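Local coordinates for RNA-binding protein RMD9, mitochondrial (Saccharomyces cerevisiae S288C, PDB 7A9X), which binds a dodecamer motif in the 3'-UTRs of mitochondrial mRNAs and takes part in their processing or stability, at residues A300-I308 and H339-F350. Residues are numbered along the deposited sequence; the frame is centred on the assembly and turned at random.
Sequences AESFFDKII and HVYRIWEKAVKF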
loop_
_atom_site.group_PDB
_atom_site.type_symbol
_atom_site.label_atom_id
_atom_site.label_comp_id
_atom_site.label_asym_id
_atom_site.label_seq_id
_atom_site.Cartn_x
_atom_site.Cartn_y
_atom_site.Cartn_z
ATOM N N ALA A 300 -10.774 -16.212 13.650
ATOM C CA ALA A 300 -10.581 -14.935 12.973
ATOM C C ALA A 300 -11.910 -14.222 12.755
ATOM O O ALA A 300 -12.000 -13.000 12.931
ATOM C CB ALA A 300 -9.860 -15.156 11.645
ATOM N N GLU A 301 -12.953 -14.967 12.380
ATOM C CA GLU A 301 -14.242 -14.337 12.117
ATOM C C GLU A 301 -14.906 -13.847 13.398
ATOM O O GLU A 301 -15.610 -12.830 13.375
ATOM C CB GLU A 301 -15.169 -15.299 11.371
ATOM C CG GLU A 301 -16.555 -14.732 11.106
ATOM C CD GLU A 301 -17.199 -15.316 9.869
ATOM O OE1 GLU A 301 -16.508 -16.032 9.115
ATOM O OE2 GLU A 301 -18.399 -15.055 9.648
ATOM N N SER A 302 -14.701 -14.546 14.517
ATOM C CA SER A 302 -15.269 -14.081 15.779
ATOM C C SER A 302 -14.705 -12.716 16.152
ATOM O O SER A 302 -15.453 -11.800 16.514
ATOM C CB SER A 302 -15.014 -15.106 16.884
ATOM O OG SER A 302 -13.634 -15.382 17.021
ATOM N N PHE A 303 -13.383 -12.555 16.048
ATOM C CA PHE A 303 -12.780 -11.253 16.302
ATOM C C PHE A 303 -13.209 -10.223 15.266
ATOM O O PHE A 303 -13.312 -9.032 15.585
ATOM C CB PHE A 303 -11.258 -11.377 16.334
ATOM C CG PHE A 303 -10.713 -11.745 17.683
ATOM C CD1 PHE A 303 -10.691 -13.067 18.101
ATOM C CD2 PHE A 303 -10.231 -10.767 18.537
ATOM C CE1 PHE A 303 -10.194 -13.407 19.345
ATOM C CE2 PHE A 303 -9.734 -11.098 19.783
ATOM C CZ PHE A 303 -9.714 -12.420 20.188
ATOM N N PHE A 304 -13.463 -10.658 14.030
ATOM C CA PHE A 304 -13.970 -9.742 13.013
ATOM C C PHE A 304 -15.367 -9.251 13.368
ATOM O O PHE A 304 -15.684 -8.071 13.175
ATOM C CB PHE A 304 -13.964 -10.427 11.645
ATOM C CG PHE A 304 -14.623 -9.623 10.558
ATOM C CD1 PHE A 304 -13.919 -8.640 9.881
ATOM C CD2 PHE A 304 -15.944 -9.861 10.203
ATOM C CE1 PHE A 304 -14.521 -7.903 8.878
ATOM C CE2 PHE A 304 -16.552 -9.129 9.202
ATOM C CZ PHE A 304 -15.839 -8.148 8.537
ATOM N N ASP A 305 -16.216 -10.142 13.888
ATOM C CA ASP A 305 -17.551 -9.734 14.308
ATOM C C ASP A 305 -17.499 -8.816 15.521
ATOM O O ASP A 305 -18.370 -7.955 15.684
ATOM C CB ASP A 305 -18.410 -10.963 14.613
ATOM C CG ASP A 305 -18.597 -11.860 13.404
ATOM O OD1 ASP A 305 -18.630 -11.337 12.270
ATOM O OD2 ASP A 305 -18.714 -13.090 13.589
ATOM N N LYS A 306 -16.490 -8.984 16.382
ATOM C CA LYS A 306 -16.350 -8.114 17.543
ATOM C C LYS A 306 -16.122 -6.661 17.144
ATOM O O LYS A 306 -16.491 -5.757 17.900
ATOM C CB LYS A 306 -15.210 -8.613 18.435
ATOM C CG LYS A 306 -15.512 -9.942 19.108
ATOM C CD LYS A 306 -14.392 -10.389 20.033
ATOM C CE LYS A 306 -14.795 -11.642 20.798
ATOM N NZ LYS A 306 -13.752 -12.073 21.767
ATOM N N ILE A 307 -15.535 -6.419 15.972
ATOM C CA ILE A 307 -15.433 -5.056 15.463
ATOM C C ILE A 307 -16.745 -4.628 14.819
ATOM O O ILE A 307 -17.215 -3.503 15.030
ATOM C CB ILE A 307 -14.256 -4.942 14.477
ATOM C CG1 ILE A 307 -12.949 -5.348 15.160
ATOM C CG2 ILE A 307 -14.156 -3.527 13.927
ATOM C CD1 ILE A 307 -11.733 -5.195 14.276
ATOM N N ILE A 308 -17.358 -5.516 14.030
ATOM C CA ILE A 308 -18.599 -5.181 13.336
ATOM C C ILE A 308 -19.710 -4.883 14.335
ATOM O O ILE A 308 -20.466 -3.917 14.176
ATOM C CB ILE A 308 -18.993 -6.316 12.371
ATOM C CG1 ILE A 308 -17.891 -6.553 11.333
ATOM C CG2 ILE A 308 -20.324 -6.010 11.697
ATOM C CD1 ILE A 308 -17.642 -5.381 10.402
ATOM N N HIS A 339 -18.669 -17.169 1.395
ATOM C CA HIS A 339 -18.056 -16.739 2.647
ATOM C C HIS A 339 -17.239 -15.468 2.445
ATOM O O HIS A 339 -17.295 -14.550 3.270
ATOM C CB HIS A 339 -17.187 -17.856 3.221
ATOM C CG HIS A 339 -16.815 -17.650 4.657
ATOM N ND1 HIS A 339 -15.958 -18.491 5.335
ATOM C CD2 HIS A 339 -17.192 -16.702 5.548
ATOM C CE1 HIS A 339 -15.821 -18.068 6.578
ATOM N NE2 HIS A 339 -16.559 -16.984 6.733
ATOM N N VAL A 340 -16.475 -15.401 1.352
ATOM C CA VAL A 340 -15.753 -14.180 1.014
ATOM C C VAL A 340 -16.728 -13.041 0.747
ATOM O O VAL A 340 -16.497 -11.897 1.156
ATOM C CB VAL A 340 -14.833 -14.434 -0.196
ATOM C CG1 VAL A 340 -14.196 -13.138 -0.675
ATOM C CG2 VAL A 340 -13.766 -15.452 0.153
ATOM N N TYR A 341 -17.839 -13.339 0.068
ATOM C CA TYR A 341 -18.809 -12.305 -0.273
ATOM C C TYR A 341 -19.520 -11.777 0.968
ATOM O O TYR A 341 -19.805 -10.578 1.064
ATOM C CB TYR A 341 -19.812 -12.857 -1.286
ATOM C CG TYR A 341 -20.854 -11.866 -1.753
ATOM C CD1 TYR A 341 -20.486 -10.668 -2.350
ATOM C CD2 TYR A 341 -22.205 -12.139 -1.615
ATOM C CE1 TYR A 341 -21.439 -9.764 -2.784
ATOM C CE2 TYR A 341 -23.164 -11.244 -2.047
ATOM C CZ TYR A 341 -22.777 -10.058 -2.631
ATOM O OH TYR A 341 -23.732 -9.165 -3.061
ATOM N N ARG A 342 -19.802 -12.653 1.936
ATOM C CA ARG A 342 -20.486 -12.216 3.149
ATOM C C ARG A 342 -19.595 -11.319 4.001
ATOM O O ARG A 342 -20.070 -10.336 4.580
ATOM C CB ARG A 342 -20.962 -13.428 3.953
ATOM C CG ARG A 342 -22.180 -14.118 3.354
ATOM C CD ARG A 342 -22.719 -15.227 4.253
ATOM N NE ARG A 342 -21.965 -16.472 4.125
ATOM C CZ ARG A 342 -21.010 -16.861 4.964
ATOM N NH1 ARG A 342 -20.383 -18.014 4.766
ATOM N NH2 ARG A 342 -20.683 -16.103 6.002
ATOM N N ILE A 343 -18.304 -11.641 4.095
ATOM C CA ILE A 343 -17.394 -10.798 4.865
ATOM C C ILE A 343 -17.200 -9.456 4.171
ATOM O O ILE A 343 -17.163 -8.402 4.820
ATOM C CB ILE A 343 -16.055 -11.522 5.093
ATOM C CG1 ILE A 343 -16.271 -12.805 5.903
ATOM C CG2 ILE A 343 -15.061 -10.602 5.794
ATOM C CD1 ILE A 343 -16.899 -12.572 7.265
ATOM N N TRP A 344 -17.088 -9.470 2.840
ATOM C CA TRP A 344 -16.952 -8.227 2.090
ATOM C C TRP A 344 -18.168 -7.330 2.280
ATOM O O TRP A 344 -18.033 -6.106 2.390
ATOM C CB TRP A 344 -16.738 -8.537 0.609
ATOM C CG TRP A 344 -16.693 -7.322 -0.262
ATOM C CD1 TRP A 344 -15.625 -6.501 -0.472
ATOM C CD2 TRP A 344 -17.767 -6.795 -1.049
ATOM N NE1 TRP A 344 -15.967 -5.494 -1.343
ATOM C CE2 TRP A 344 -17.277 -5.651 -1.711
ATOM C CE3 TRP A 344 -19.097 -7.180 -1.259
ATOM C CZ2 TRP A 344 -18.068 -4.887 -2.567
ATOM C CZ3 TRP A 344 -19.881 -6.420 -2.109
ATOM C CH2 TRP A 344 -19.363 -5.286 -2.753
ATOM N N GLU A 345 -19.366 -7.922 2.324
ATOM C CA GLU A 345 -20.574 -7.129 2.538
ATOM C C GLU A 345 -20.554 -6.452 3.902
ATOM O O GLU A 345 -20.925 -5.279 4.026
ATOM C CB GLU A 345 -21.820 -8.005 2.401
ATOM C CG GLU A 345 -22.305 -8.202 0.976
ATOM C CD GLU A 345 -23.604 -8.983 0.917
ATOM O OE1 GLU A 345 -23.859 -9.780 1.845
ATOM O OE2 GLU A 345 -24.373 -8.794 -0.051
ATOM N N LYS A 346 -20.126 -7.176 4.939
ATOM C CA LYS A 346 -20.062 -6.583 6.270
ATOM C C LYS A 346 -19.008 -5.484 6.336
ATOM O O LYS A 346 -19.206 -4.467 7.008
ATOM C CB LYS A 346 -19.783 -7.665 7.315
ATOM C CG LYS A 346 -20.923 -8.655 7.497
ATOM C CD LYS A 346 -20.644 -9.617 8.637
ATOM C CE LYS A 346 -21.819 -10.553 8.864
ATOM N NZ LYS A 346 -21.616 -11.415 10.061
ATOM N N ALA A 347 -17.885 -5.667 5.639
ATOM C CA ALA A 347 -16.850 -4.638 5.638
ATOM C C ALA A 347 -17.324 -3.379 4.920
ATOM O O ALA A 347 -17.063 -2.261 5.380
ATOM C CB ALA A 347 -15.574 -5.178 4.997
ATOM N N VAL A 348 -18.027 -3.541 3.796
ATOM C CA VAL A 348 -18.524 -2.387 3.051
ATOM C C VAL A 348 -19.538 -1.608 3.880
ATOM O O VAL A 348 -19.519 -0.371 3.904
ATOM C CB VAL A 348 -19.114 -2.837 1.703
ATOM C CG1 VAL A 348 -19.885 -1.701 1.049
ATOM C CG2 VAL A 348 -18.009 -3.323 0.781
ATOM N N LYS A 349 -20.436 -2.312 4.574
ATOM C CA LYS A 349 -21.403 -1.623 5.422
ATOM C C LYS A 349 -20.728 -0.945 6.607
ATOM O O LYS A 349 -21.153 0.139 7.021
ATOM C CB LYS A 349 -22.476 -2.597 5.908
ATOM C CG LYS A 349 -23.537 -2.910 4.869
ATOM C CD LYS A 349 -24.647 -3.775 5.445
ATOM C CE LYS A 349 -25.768 -3.966 4.434
ATOM N NZ LYS A 349 -26.867 -4.815 4.970
ATOM N N PHE A 350 -19.682 -1.562 7.162
ATOM C CA PHE A 350 -18.957 -0.938 8.264
ATOM C C PHE A 350 -18.278 0.349 7.816
ATOM O O PHE A 350 -18.350 1.370 8.510
ATOM C CB PHE A 350 -17.927 -1.914 8.836
ATOM C CG PHE A 350 -17.215 -1.401 10.058
ATOM C CD1 PHE A 350 -17.728 -1.639 11.324
ATOM C CD2 PHE A 350 -16.032 -0.684 9.941
ATOM C CE1 PHE A 350 -17.075 -1.172 12.453
ATOM C CE2 PHE A 350 -15.374 -0.211 11.064
ATOM C CZ PHE A 350 -15.895 -0.455 12.322
HETATM O O HOH W 1 -19.219 -12.337 9.951
#
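E301 reaches across to H339 with an extended side chain, CG anti to the backbone N (chi1 178°), and its OE1 takes a hydrogen bond of 2.6 Å from H339 NE2. The bond is nearly straight (161°), lies in the imidazole plane and uses the syn lone pair of OE1. Histidine suits the place because its second nitrogen, ND1, is bonded too, to Q334, so both ring nitrogens are satisfied. The other carboxylate oxygen, E301 OE2, accepts from a water at 2.9 Å. This water also donates to D305 OD1 (2.6 Å) and accepts from K346 NZ (2.6 Å), bridging two acids and the lysine, whose direct salt bridge to D305 is long, 3.7 Å from NZ to OD1. Shortening E301 to an alanine is likely to leave H339 NE2 without its acceptor and the water with one anchor fewer. Beside this polar network, F304 offers a flat apolar surface: I343 CG2 sits over one face, 4.1 Å from the ring centroid, while I308 CG1 covers the opposite face. Farther along, I308 CD1 packs on F350 CB at 3.8 Å. Segments 300-308 and 339-350, axes inclined by 24°, probably belong to successive repeats, PPR4 and PPR5, stacked as in the alpha-solenoid of pentatricopeptide repeat proteins.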